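Local coordinates for serine--tRNA ligase, cytoplasmic (Candida albicans, PDB 3QO8), which attaches serine to tRNA(Ser) in two steps, activating it with ATP to Ser-AMP and then transferring it to the acceptor end of the tRNA, at residues L49-I63 with L76-I90. Residues are numbered along the deposited sequence; the frame is centred on the assembly and turned at random.
Sequences LDEHNKKLNSVQKEI and LIAEKEKLSNEKKEI
Leu56 and Leu83 pack in the antiparallel coiled coil of the N-terminal tRNA-binding arm, the long helical hairpin of seryl-tRNA synthetases. Helix 30-65 runs out and helix 74-107 returns, their axes 9.7 Å apart and 155° between directions. Packing is knobs-into-holes. Leu56 sits among Lys80, Leu83, Ser84 and Lys87, and its CD2 lies 3.5 Å from Leu83 CB; the two leucines lie alongside, pointing opposite ways. Leu83 fits among His52, Lys55, Leu56 and Val59. Toward the tip of the arm, Ile63 CG1 meets Leu76 CB at 3.7 Å, and Val59 CG1 rests near Leu76 O.

His52 is a polar knob in this seam. With CG anti to the carbonyl carbon (chi1 -85°), its ring is carried over to Glu86 and Ile90. Ile90 CD1 makes a CH-pi contact over one face, 3.6 Å from the ring centroid. His52 NE2 donates to Glu86 OE1 at 2.7 Å, on its anti lone pair. The bond is bent (148°), with OE1 tilted out of the ring plane and the carboxylate turned steeply against the ring. ND1 is hydrogen-bonded to Asp48 O. Lys82 NZ, one turn back, forms a salt bridge with Glu86 OE2 and so probably steadies this carboxylate. On the other flank, Lys87 extends past Leu49 and Leu56. Its CD touches Leu56 CD1 at 3.6 Å, and its NZ donates to Asn53 OD1 at 2.9 Å.

Partners at both nitrogens fix the rotation of the buried imidazole. Asp48 O can only accept, so both nitrogens appear to donate. This is consistent with an imidazolium, which the carboxylate would favour.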
loop_
_atom_site.group_PDB
_atom_site.type_symbol
_atom_site.label_atom_id
_atom_site.label_comp_id
_atom_site.label_asym_id
_atom_site.label_seq_id
_atom_site.Cartn_x
_atom_site.Cartn_y
_atom_site.Cartn_z
ATOM N N LEU A 49 14.789 -35.708 -32.083
ATOM C CA LEU A 49 15.813 -35.591 -31.052
ATOM C C LEU A 49 16.141 -36.978 -30.495
ATOM O O LEU A 49 17.309 -37.348 -30.370
ATOM C CB LEU A 49 15.328 -34.665 -29.935
ATOM C CG LEU A 49 16.303 -34.317 -28.812
ATOM C CD1 LEU A 49 17.578 -33.719 -29.375
ATOM C CD2 LEU A 49 15.646 -33.360 -27.821
ATOM N N ASP A 50 15.103 -37.743 -30.169
ATOM C CA ASP A 50 15.267 -39.110 -29.680
ATOM C C ASP A 50 16.074 -39.975 -30.649
ATOM O O ASP A 50 16.987 -40.703 -30.242
ATOM C CB ASP A 50 13.899 -39.750 -29.429
ATOM C CG ASP A 50 13.606 -39.942 -27.956
ATOM O OD1 ASP A 50 13.225 -38.954 -27.289
ATOM O OD2 ASP A 50 13.757 -41.083 -27.468
ATOM N N GLU A 51 15.725 -39.901 -31.929
ATOM C CA GLU A 51 16.417 -40.672 -32.952
ATOM C C GLU A 51 17.879 -40.266 -33.071
ATOM O O GLU A 51 18.762 -41.116 -33.248
ATOM C CB GLU A 51 15.724 -40.508 -34.303
ATOM C CG GLU A 51 14.265 -40.904 -34.290
ATOM C CD GLU A 51 13.621 -40.781 -35.659
ATOM O OE1 GLU A 51 12.375 -40.667 -35.727
ATOM O OE2 GLU A 51 14.362 -40.801 -36.665
ATOM N N HIS A 52 18.136 -38.964 -32.996
ATOM C CA HIS A 52 19.511 -38.471 -33.087
ATOM C C HIS A 52 20.331 -38.974 -31.905
ATOM O O HIS A 52 21.497 -39.324 -32.061
ATOM C CB HIS A 52 19.548 -36.940 -33.186
ATOM C CG HIS A 52 19.388 -36.423 -34.586
ATOM N ND1 HIS A 52 18.212 -36.544 -35.297
ATOM C CD2 HIS A 52 20.262 -35.793 -35.410
ATOM C CE1 HIS A 52 18.367 -36.007 -36.497
ATOM N NE2 HIS A 52 19.600 -35.542 -36.587
ATOM N N ASN A 53 19.720 -39.014 -30.724
ATOM C CA ASN A 53 20.391 -39.591 -29.564
ATOM C C ASN A 53 20.720 -41.059 -29.792
ATOM O O ASN A 53 21.829 -41.504 -29.501
ATOM C CB ASN A 53 19.557 -39.421 -28.295
ATOM C CG ASN A 53 19.620 -38.013 -27.747
ATOM O OD1 ASN A 53 20.505 -37.236 -28.100
ATOM N ND2 ASN A 53 18.681 -37.676 -26.875
ATOM N N LYS A 54 19.757 -41.806 -30.325
ATOM C CA LYS A 54 19.987 -43.211 -30.630
ATOM C C LYS A 54 21.132 -43.382 -31.641
ATOM O O LYS A 54 22.038 -44.190 -31.424
ATOM C CB LYS A 54 18.699 -43.890 -31.110
ATOM C CG LYS A 54 17.613 -43.978 -30.038
ATOM C CD LYS A 54 16.457 -44.879 -30.465
ATOM C CE LYS A 54 15.517 -44.192 -31.456
ATOM N NZ LYS A 54 14.413 -43.421 -30.797
ATOM N N LYS A 55 21.099 -42.616 -32.731
ATOM C CA LYS A 55 22.171 -42.670 -33.729
ATOM C C LYS A 55 23.517 -42.260 -33.130
ATOM O O LYS A 55 24.532 -42.922 -33.356
ATOM C CB LYS A 55 21.855 -41.792 -34.945
ATOM C CG LYS A 55 20.773 -42.342 -35.868
ATOM C CD LYS A 55 20.679 -41.513 -37.149
ATOM C CE LYS A 55 19.592 -42.020 -38.092
ATOM N NZ LYS A 55 18.224 -41.797 -37.536
ATOM N N LEU A 56 23.528 -41.164 -32.378
ATOM C CA LEU A 56 24.761 -40.698 -31.742
ATOM C C LEU A 56 25.361 -41.751 -30.815
ATOM O O LEU A 56 26.561 -42.018 -30.869
ATOM C CB LEU A 56 24.530 -39.397 -30.980
ATOM C CG LEU A 56 24.404 -38.131 -31.829
ATOM C CD1 LEU A 56 23.835 -36.987 -30.999
ATOM C CD2 LEU A 56 25.745 -37.751 -32.422
ATOM N N ASN A 57 24.528 -42.347 -29.965
ATOM C CA ASN A 57 24.989 -43.405 -29.071
ATOM C C ASN A 57 25.550 -44.583 -29.850
ATOM O O ASN A 57 26.584 -45.145 -29.492
ATOM C CB ASN A 57 23.869 -43.865 -28.137
ATOM C CG ASN A 57 23.620 -42.883 -27.004
ATOM O OD1 ASN A 57 24.520 -42.142 -26.607
ATOM N ND2 ASN A 57 22.397 -42.875 -26.478
ATOM N N SER A 58 24.864 -44.942 -30.928
ATOM C CA SER A 58 25.305 -46.025 -31.791
ATOM C C SER A 58 26.662 -45.699 -32.408
ATOM O O SER A 58 27.554 -46.547 -32.463
ATOM C CB SER A 58 24.266 -46.273 -32.885
ATOM O OG SER A 58 24.532 -47.474 -33.585
ATOM N N VAL A 59 26.818 -44.455 -32.852
ATOM C CA VAL A 59 28.016 -44.028 -33.571
ATOM C C VAL A 59 29.249 -43.933 -32.681
ATOM O O VAL A 59 30.308 -44.454 -33.021
ATOM C CB VAL A 59 27.779 -42.689 -34.298
ATOM C CG1 VAL A 59 29.087 -42.050 -34.687
ATOM C CG2 VAL A 59 26.908 -42.914 -35.535
ATOM N N GLN A 60 29.114 -43.269 -31.541
ATOM C CA GLN A 60 30.244 -43.108 -30.634
ATOM C C GLN A 60 30.627 -44.434 -29.976
ATOM O O GLN A 60 31.767 -44.620 -29.555
ATOM C CB GLN A 60 29.952 -42.024 -29.599
ATOM C CG GLN A 60 29.715 -40.659 -30.234
ATOM C CD GLN A 60 29.223 -39.624 -29.247
ATOM O OE1 GLN A 60 28.019 -39.372 -29.134
ATOM N NE2 GLN A 60 30.151 -39.011 -28.525
ATOM N N LYS A 61 29.676 -45.360 -29.916
ATOM C CA LYS A 61 29.949 -46.710 -29.435
ATOM C C LYS A 61 30.696 -47.523 -30.497
ATOM O O LYS A 61 31.365 -48.508 -30.182
ATOM C CB LYS A 61 28.647 -47.412 -29.040
ATOM C CG LYS A 61 28.835 -48.808 -28.469
ATOM C CD LYS A 61 27.498 -49.500 -28.254
ATOM C CE LYS A 61 26.608 -48.716 -27.300
ATOM N NZ LYS A 61 25.283 -49.374 -27.110
ATOM N N GLU A 62 30.572 -47.109 -31.755
ATOM C CA GLU A 62 31.336 -47.714 -32.842
ATOM C C GLU A 62 32.742 -47.135 -32.861
ATOM O O GLU A 62 33.718 -47.850 -33.079
ATOM C CB GLU A 62 30.665 -47.452 -34.190
ATOM C CG GLU A 62 30.195 -48.702 -34.918
ATOM C CD GLU A 62 28.812 -49.150 -34.480
ATOM O OE1 GLU A 62 28.438 -48.885 -33.317
ATOM O OE2 GLU A 62 28.095 -49.759 -35.305
ATOM N N ILE A 63 32.831 -45.827 -32.637
ATOM C CA ILE A 63 34.110 -45.132 -32.590
ATOM C C ILE A 63 35.018 -45.757 -31.533
ATOM O O ILE A 63 36.235 -45.840 -31.713
ATOM C CB ILE A 63 33.919 -43.632 -32.281
ATOM C CG1 ILE A 63 33.137 -42.950 -33.404
ATOM C CG2 ILE A 63 35.264 -42.946 -32.079
ATOM C CD1 ILE A 63 32.941 -41.462 -33.194
ATOM N N LEU A 76 33.435 -42.172 -39.193
ATOM C CA LEU A 76 32.540 -42.213 -38.046
ATOM C C LEU A 76 32.544 -40.862 -37.349
ATOM O O LEU A 76 31.520 -40.417 -36.823
ATOM C CB LEU A 76 32.955 -43.304 -37.058
ATOM C CG LEU A 76 32.656 -44.760 -37.417
ATOM C CD1 LEU A 76 32.990 -45.661 -36.244
ATOM C CD2 LEU A 76 31.203 -44.923 -37.805
ATOM N N ILE A 77 33.706 -40.215 -37.341
ATOM C CA ILE A 77 33.849 -38.897 -36.735
ATOM C C ILE A 77 33.088 -37.868 -37.549
ATOM O O ILE A 77 32.395 -37.014 -36.997
ATOM C CB ILE A 77 35.329 -38.481 -36.645
ATOM C CG1 ILE A 77 36.058 -39.350 -35.624
ATOM C CG2 ILE A 77 35.459 -37.010 -36.264
ATOM C CD1 ILE A 77 37.561 -39.134 -35.614
ATOM N N ALA A 78 33.219 -37.964 -38.867
ATOM C CA ALA A 78 32.532 -37.057 -39.771
ATOM C C ALA A 78 31.019 -37.144 -39.594
ATOM O O ALA A 78 30.317 -36.148 -39.751
ATOM C CB ALA A 78 32.918 -37.352 -41.207
ATOM N N GLU A 79 30.522 -38.336 -39.271
ATOM C CA GLU A 79 29.090 -38.540 -39.075
ATOM C C GLU A 79 28.653 -38.060 -37.699
ATOM O O GLU A 79 27.568 -37.505 -37.538
ATOM C CB GLU A 79 28.715 -40.010 -39.248
ATOM C CG GLU A 79 27.247 -40.290 -38.974
ATOM C CD GLU A 79 26.833 -41.690 -39.379
ATOM O OE1 GLU A 79 25.621 -41.908 -39.610
ATOM O OE2 GLU A 79 27.720 -42.569 -39.465
ATOM N N LYS A 80 29.496 -38.287 -36.700
ATOM C CA LYS A 80 29.202 -37.804 -35.362
ATOM C C LYS A 80 29.007 -36.294 -35.414
ATOM O O LYS A 80 28.023 -35.765 -34.886
ATOM C CB LYS A 80 30.336 -38.162 -34.400
ATOM C CG LYS A 80 30.082 -37.745 -32.962
ATOM C CD LYS A 80 31.326 -37.936 -32.110
ATOM C CE LYS A 80 32.477 -37.063 -32.601
ATOM N NZ LYS A 80 32.331 -35.644 -32.171
ATOM N N GLU A 81 29.945 -35.599 -36.054
ATOM C CA GLU A 81 29.869 -34.144 -36.141
ATOM C C GLU A 81 28.616 -33.712 -36.888
ATOM O O GLU A 81 27.997 -32.710 -36.541
ATOM C CB GLU A 81 31.117 -33.550 -36.799
ATOM C CG GLU A 81 32.337 -33.503 -35.891
ATOM C CD GLU A 81 33.621 -33.218 -36.656
ATOM O OE1 GLU A 81 34.714 -33.464 -36.101
ATOM O OE2 GLU A 81 33.538 -32.750 -37.813
ATOM N N LYS A 82 28.248 -34.468 -37.920
ATOM C CA LYS A 82 27.023 -34.202 -38.662
ATOM C C LYS A 82 25.794 -34.356 -37.768
ATOM O O LYS A 82 24.986 -33.432 -37.631
ATOM C CB LYS A 82 26.929 -35.146 -39.866
ATOM C CG LYS A 82 25.612 -35.105 -40.620
ATOM C CD LYS A 82 25.634 -36.084 -41.788
ATOM C CE LYS A 82 24.295 -36.144 -42.502
ATOM N NZ LYS A 82 23.216 -36.679 -41.626
ATOM N N LEU A 83 25.651 -35.530 -37.164
ATOM C CA LEU A 83 24.511 -35.805 -36.295
ATOM C C LEU A 83 24.443 -34.788 -35.163
ATOM O O LEU A 83 23.367 -34.333 -34.787
ATOM C CB LEU A 83 24.594 -37.225 -35.729
ATOM C CG LEU A 83 24.301 -38.367 -36.702
ATOM C CD1 LEU A 83 24.737 -39.692 -36.112
ATOM C CD2 LEU A 83 22.816 -38.393 -37.053
ATOM N N SER A 84 25.604 -34.424 -34.630
ATOM C CA SER A 84 25.662 -33.461 -33.541
ATOM C C SER A 84 25.188 -32.078 -33.979
ATOM O O SER A 84 24.416 -31.431 -33.275
ATOM C CB SER A 84 27.075 -33.374 -32.967
ATOM O OG SER A 84 27.131 -32.330 -32.020
ATOM N N ASN A 85 25.643 -31.627 -35.144
ATOM C CA ASN A 85 25.189 -30.343 -35.673
ATOM C C ASN A 85 23.682 -30.313 -35.920
ATOM O O ASN A 85 23.021 -29.306 -35.655
ATOM C CB ASN A 85 25.961 -29.971 -36.935
ATOM C CG ASN A 85 27.391 -29.570 -36.632
ATOM O OD1 ASN A 85 27.671 -29.014 -35.570
ATOM N ND2 ASN A 85 28.308 -29.863 -37.553
ATOM N N GLU A 86 23.141 -31.423 -36.413
ATOM C CA GLU A 86 21.692 -31.538 -36.612
ATOM C C GLU A 86 20.961 -31.494 -35.277
ATOM O O GLU A 86 19.936 -30.828 -35.138
ATOM C CB GLU A 86 21.351 -32.829 -37.351
ATOM C CG GLU A 86 21.777 -32.827 -38.804
ATOM C CD GLU A 86 21.639 -34.186 -39.448
ATOM O OE1 GLU A 86 21.151 -35.113 -38.768
ATOM O OE2 GLU A 86 22.023 -34.330 -40.628
ATOM N N LYS A 87 21.495 -32.211 -34.292
ATOM C CA LYS A 87 20.908 -32.237 -32.958
ATOM C C LYS A 87 20.856 -30.842 -32.353
ATOM O O LYS A 87 19.844 -30.459 -31.761
ATOM C CB LYS A 87 21.681 -33.186 -32.042
ATOM C CG LYS A 87 21.175 -33.222 -30.605
ATOM C CD LYS A 87 22.076 -34.097 -29.742
ATOM C CE LYS A 87 21.640 -34.079 -28.288
ATOM N NZ LYS A 87 22.380 -35.101 -27.495
ATOM N N LYS A 88 21.943 -30.085 -32.494
ATOM C CA LYS A 88 21.950 -28.705 -32.023
ATOM C C LYS A 88 20.759 -27.929 -32.574
ATOM O O LYS A 88 20.060 -27.228 -31.838
ATOM C CB LYS A 88 23.249 -27.999 -32.405
ATOM C CG LYS A 88 24.451 -28.482 -31.623
ATOM C CD LYS A 88 25.701 -27.692 -31.974
ATOM C CE LYS A 88 26.927 -28.334 -31.345
ATOM N NZ LYS A 88 28.177 -27.573 -31.664
ATOM N N GLU A 89 20.532 -28.052 -33.873
ATOM C CA GLU A 89 19.439 -27.343 -34.515
ATOM C C GLU A 89 18.086 -27.803 -33.974
ATOM O O GLU A 89 17.231 -26.985 -33.636
ATOM C CB GLU A 89 19.507 -27.523 -36.029
ATOM C CG GLU A 89 18.588 -26.589 -36.788
ATOM C CD GLU A 89 18.773 -25.145 -36.365
ATOM O OE1 GLU A 89 19.909 -24.777 -35.990
ATOM O OE2 GLU A 89 17.783 -24.384 -36.392
ATOM N N ILE A 90 17.897 -29.116 -33.901
ATOM C CA ILE A 90 16.659 -29.691 -33.381
ATOM C C ILE A 90 16.394 -29.211 -31.956
ATOM O O ILE A 90 15.270 -28.854 -31.616
ATOM C CB ILE A 90 16.704 -31.230 -33.414
ATOM C CG1 ILE A 90 16.785 -31.726 -34.857
ATOM C CG2 ILE A 90 15.492 -31.827 -32.721
ATOM C CD1 ILE A 90 17.087 -33.203 -34.977
#